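Local coordinates for succinoglycan biosynthesis protein (Bacillus cereus ATCC 14579, PDB 2QGM), which is of uncertain function but belongs to the erythromycin esterase family and may take part in succinoglycan biosynthesis, at residues 119-127 / 156-167. Sequence-based numbering, arbitrary orientation.
Sequences LKLNEYIQT and NADPSNKKKIQF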
loop_
_atom_site.group_PDB
_atom_site.type_symbol
_atom_site.label_atom_id
_atom_site.label_comp_id
_atom_site.label_asym_id
_atom_site.label_seq_id
_atom_site.Cartn_x
_atom_site.Cartn_y
_atom_site.Cartn_z
ATOM N N LEU A 119 -9.155 10.978 -2.644
ATOM C CA LEU A 119 -10.354 11.584 -3.226
ATOM C C LEU A 119 -9.982 12.404 -4.468
ATOM O O LEU A 119 -10.671 12.350 -5.483
ATOM C CB LEU A 119 -11.043 12.497 -2.192
ATOM C CG LEU A 119 -11.580 11.856 -0.903
ATOM C CD1 LEU A 119 -12.242 12.915 -0.014
ATOM C CD2 LEU A 119 -12.587 10.768 -1.249
ATOM N N LYS A 120 -8.880 13.148 -4.380
ATOM C CA LYS A 120 -8.424 13.979 -5.484
ATOM C C LYS A 120 -7.826 13.143 -6.605
ATOM O O LYS A 120 -8.003 13.463 -7.783
ATOM C CB LYS A 120 -7.396 15.010 -5.000
ATOM C CG LYS A 120 -7.898 15.918 -3.884
ATOM C CD LYS A 120 -6.797 16.842 -3.380
ATOM C CE LYS A 120 -7.200 17.561 -2.091
ATOM N NZ LYS A 120 -8.487 18.298 -2.226
ATOM N N LEU A 121 -7.110 12.084 -6.250
ATOM C CA LEU A 121 -6.515 11.222 -7.272
ATOM C C LEU A 121 -7.627 10.466 -7.982
ATOM O O LEU A 121 -7.548 10.227 -9.191
ATOM C CB LEU A 121 -5.517 10.245 -6.644
ATOM C CG LEU A 121 -4.157 10.902 -6.381
ATOM C CD1 LEU A 121 -3.370 10.113 -5.342
ATOM C CD2 LEU A 121 -3.396 11.006 -7.690
ATOM N N ASN A 122 -8.669 10.099 -7.243
ATOM C CA ASN A 122 -9.763 9.378 -7.871
ATOM C C ASN A 122 -10.468 10.324 -8.829
ATOM O O ASN A 122 -10.823 9.939 -9.935
ATOM C CB ASN A 122 -10.753 8.821 -6.841
ATOM C CG ASN A 122 -11.622 7.717 -7.419
ATOM O OD1 ASN A 122 -11.212 7.016 -8.347
ATOM N ND2 ASN A 122 -12.819 7.544 -6.866
ATOM N N GLU A 123 -10.650 11.576 -8.420
ATOM C CA GLU A 123 -11.300 12.543 -9.296
ATOM C C GLU A 123 -10.449 12.710 -10.550
ATOM O O GLU A 123 -10.979 12.835 -11.654
ATOM C CB GLU A 123 -11.459 13.893 -8.592
ATOM C CG GLU A 123 -12.258 14.905 -9.399
ATOM C CD GLU A 123 -12.468 16.211 -8.657
ATOM O OE1 GLU A 123 -12.792 16.160 -7.452
ATOM O OE2 GLU A 123 -12.307 17.289 -9.276
ATOM N N TYR A 124 -9.129 12.703 -10.379
ATOM C CA TYR A 124 -8.222 12.832 -11.514
ATOM C C TYR A 124 -8.388 11.686 -12.511
ATOM O O TYR A 124 -8.489 11.915 -13.725
ATOM C CB TYR A 124 -6.760 12.851 -11.066
ATOM C CG TYR A 124 -5.819 12.990 -12.245
ATOM C CD1 TYR A 124 -5.675 14.206 -12.895
ATOM C CD2 TYR A 124 -5.148 11.883 -12.767
ATOM C CE1 TYR A 124 -4.893 14.329 -14.035
ATOM C CE2 TYR A 124 -4.363 11.993 -13.919
ATOM C CZ TYR A 124 -4.241 13.227 -14.547
ATOM O OH TYR A 124 -3.469 13.381 -15.680
ATOM N N ILE A 125 -8.392 10.453 -12.010
ATOM C CA ILE A 125 -8.518 9.309 -12.909
ATOM C C ILE A 125 -9.934 9.104 -13.457
ATOM O O ILE A 125 -10.126 8.295 -14.359
ATOM C CB ILE A 125 -7.998 7.989 -12.253
ATOM C CG1 ILE A 125 -8.891 7.555 -11.094
ATOM C CG2 ILE A 125 -6.568 8.187 -11.766
ATOM C CD1 ILE A 125 -8.663 6.096 -10.705
ATOM N N GLN A 126 -10.915 9.833 -12.929
ATOM C CA GLN A 126 -12.288 9.717 -13.428
ATOM C C GLN A 126 -12.592 10.826 -14.440
ATOM O O GLN A 126 -13.247 10.581 -15.449
ATOM C CB GLN A 126 -13.318 9.823 -12.294
ATOM C CG GLN A 126 -13.119 8.855 -11.151
ATOM C CD GLN A 126 -13.288 7.401 -11.539
ATOM O OE1 GLN A 126 -12.804 6.513 -10.839
ATOM N NE2 GLN A 126 -13.988 7.144 -12.642
ATOM N N THR A 127 -12.097 12.035 -14.176
ATOM C CA THR A 127 -12.377 13.179 -15.038
ATOM C C THR A 127 -11.178 13.890 -15.658
ATOM O O THR A 127 -11.344 14.698 -16.573
ATOM C CB THR A 127 -13.202 14.228 -14.275
ATOM O OG1 THR A 127 -12.433 14.743 -13.183
ATOM C CG2 THR A 127 -14.475 13.599 -13.731
ATOM N N ASN A 156 -9.718 4.565 -17.731
ATOM C CA ASN A 156 -11.060 5.031 -17.391
ATOM C C ASN A 156 -11.679 5.900 -18.481
ATOM O O ASN A 156 -12.898 6.058 -18.545
ATOM C CB ASN A 156 -11.027 5.826 -16.076
ATOM C CG ASN A 156 -10.955 4.932 -14.852
ATOM O OD1 ASN A 156 -10.815 5.414 -13.726
ATOM N ND2 ASN A 156 -11.057 3.631 -15.060
ATOM N N ALA A 157 -10.836 6.465 -19.337
ATOM C CA ALA A 157 -11.310 7.330 -20.415
ATOM C C ALA A 157 -11.838 6.523 -21.604
ATOM O O ALA A 157 -12.529 7.060 -22.473
ATOM C CB ALA A 157 -10.184 8.253 -20.864
ATOM N N ASP A 158 -11.507 5.239 -21.648
ATOM C CA ASP A 158 -11.970 4.379 -22.740
ATOM C C ASP A 158 -13.425 4.010 -22.459
ATOM O O ASP A 158 -13.705 3.236 -21.544
ATOM C CB ASP A 158 -11.116 3.115 -22.808
ATOM C CG ASP A 158 -11.519 2.200 -23.946
ATOM O OD1 ASP A 158 -12.542 2.474 -24.611
ATOM O OD2 ASP A 158 -10.809 1.199 -24.177
ATOM N N PRO A 159 -14.370 4.545 -23.254
ATOM C CA PRO A 159 -15.790 4.247 -23.040
ATOM C C PRO A 159 -16.127 2.759 -23.106
ATOM O O PRO A 159 -17.194 2.336 -22.663
ATOM C CB PRO A 159 -16.485 5.064 -24.128
ATOM C CG PRO A 159 -15.494 5.036 -25.245
ATOM C CD PRO A 159 -14.172 5.278 -24.517
ATOM N N SER A 160 -15.221 1.968 -23.668
ATOM C CA SER A 160 -15.419 0.531 -23.768
ATOM C C SER A 160 -15.323 -0.115 -22.389
ATOM O O SER A 160 -15.842 -1.216 -22.167
ATOM C CB SER A 160 -14.371 -0.078 -24.702
ATOM O OG SER A 160 -14.370 -1.490 -24.617
ATOM N N ASN A 161 -14.643 0.564 -21.467
ATOM C CA ASN A 161 -14.489 0.052 -20.101
ATOM C C ASN A 161 -15.604 0.595 -19.205
ATOM O O ASN A 161 -15.508 1.707 -18.679
ATOM C CB ASN A 161 -13.127 0.457 -19.527
ATOM C CG ASN A 161 -11.972 -0.133 -20.308
ATOM O OD1 ASN A 161 -12.039 -1.280 -20.766
ATOM N ND2 ASN A 161 -10.898 0.631 -20.449
ATOM N N LYS A 162 -16.659 -0.194 -19.028
ATOM C CA LYS A 162 -17.801 0.211 -18.206
ATOM C C LYS A 162 -17.514 0.182 -16.706
ATOM O O LYS A 162 -18.079 0.970 -15.946
ATOM C CB LYS A 162 -19.009 -0.671 -18.525
ATOM C CG LYS A 162 -18.710 -2.159 -18.533
ATOM C CD LYS A 162 -19.927 -2.949 -19.000
ATOM C CE LYS A 162 -19.620 -4.441 -19.114
ATOM N NZ LYS A 162 -20.791 -5.208 -19.631
ATOM N N LYS A 163 -16.648 -0.731 -16.285
ATOM C CA LYS A 163 -16.274 -0.832 -14.879
ATOM C C LYS A 163 -14.970 -0.057 -14.734
ATOM O O LYS A 163 -13.917 -0.507 -15.190
ATOM C CB LYS A 163 -16.072 -2.296 -14.486
ATOM C CG LYS A 163 -17.279 -3.182 -14.767
ATOM C CD LYS A 163 -18.548 -2.660 -14.094
ATOM C CE LYS A 163 -18.428 -2.627 -12.577
ATOM N NZ LYS A 163 -19.696 -2.156 -11.945
ATOM N N LYS A 164 -15.058 1.111 -14.105
ATOM C CA LYS A 164 -13.906 1.995 -13.918
ATOM C C LYS A 164 -13.023 1.665 -12.718
ATOM O O LYS A 164 -13.490 1.142 -11.709
ATOM C CB LYS A 164 -14.389 3.440 -13.775
ATOM C CG LYS A 164 -15.350 3.892 -14.862
ATOM C CD LYS A 164 -14.727 3.767 -16.243
ATOM C CE LYS A 164 -15.608 4.417 -17.294
ATOM N NZ LYS A 164 -16.948 3.770 -17.330
ATOM N N ILE A 165 -11.741 1.987 -12.836
ATOM C CA ILE A 165 -10.809 1.765 -11.738
ATOM C C ILE A 165 -11.136 2.816 -10.693
ATOM O O ILE A 165 -11.354 3.978 -11.029
ATOM C CB ILE A 165 -9.341 1.977 -12.178
ATOM C CG1 ILE A 165 -8.941 0.950 -13.237
ATOM C CG2 ILE A 165 -8.415 1.874 -10.973
ATOM C CD1 ILE A 165 -7.582 1.244 -13.871
ATOM N N GLN A 166 -11.177 2.409 -9.430
ATOM C CA GLN A 166 -11.451 3.337 -8.344
ATOM C C GLN A 166 -10.136 3.532 -7.595
ATOM O O GLN A 166 -9.424 2.567 -7.314
ATOM C CB GLN A 166 -12.506 2.753 -7.393
ATOM C CG GLN A 166 -13.890 2.568 -8.022
ATOM C CD GLN A 166 -14.509 3.879 -8.470
ATOM O OE1 GLN A 166 -14.515 4.863 -7.727
ATOM N NE2 GLN A 166 -15.048 3.896 -9.685
ATOM N N PHE A 167 -9.800 4.780 -7.291
ATOM C CA PHE A 167 -8.582 5.054 -6.544
ATOM C C PHE A 167 -9.016 5.338 -5.113
ATOM O O PHE A 167 -9.884 6.190 -4.886
ATOM C CB PHE A 167 -7.858 6.276 -7.117
ATOM C CG PHE A 167 -6.467 6.447 -6.582
ATOM C CD1 PHE A 167 -6.253 6.761 -5.236
ATOM C CD2 PHE A 167 -5.369 6.247 -7.404
ATOM C CE1 PHE A 167 -4.956 6.863 -4.726
ATOM C CE2 PHE A 167 -4.071 6.348 -6.906
ATOM C CZ PHE A 167 -3.860 6.655 -5.565
HETATM O O HOH W 1 -13.622 8.549 -17.249
#
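The last turns of helix 115-127 close on the chain where it leaves helix 143-157 and enters strand 166-171, with the CA atoms of N122 and F167 4.7 Å apart and those of Q126 and N156 6.3 Å apart. How a helix can pack against the flank of an edge strand is well illustrated by N122. With chi1 at -162°, its CG lies anti to the backbone N and the amide is carried to the strand backbone, where F167 N donates to N122 OD1 over 2.8 Å. That bond is nearly straight at the hydrogen, yet the donor stands well above the carbonyl plane of the amide. From the same group N122 ND2 gives a longer bond, 3.3 Å, to OE1 of Q166, whose amide is turned almost perpendicular to it; one side chain thereby grips two successive strand residues. Strand 166-171 is the outermost strand at one end of the mixed central sheet, pairing in parallel with strand 108-111, so the helix packs where the sheet ends. Beside the polar pair the contact turns apolar. L121 sets CB squarely over the centre of the F167 ring, a CH-pi contact of 3.8 Å to the centroid, while its CD1 reaches the far end of the ring at CZ (3.5 Å). F109 meets that ring edge-to-face from the neighbouring strand. One turn along the helix, I125 brings CD1 to 3.7 Å from CB of F167, and this methyl also touches CG2 of I165. Farther along, a water lies within hydrogen-bonding distance of both Q126 O and N156 O and links the two backbones, though it has more acceptors in reach than protons to give.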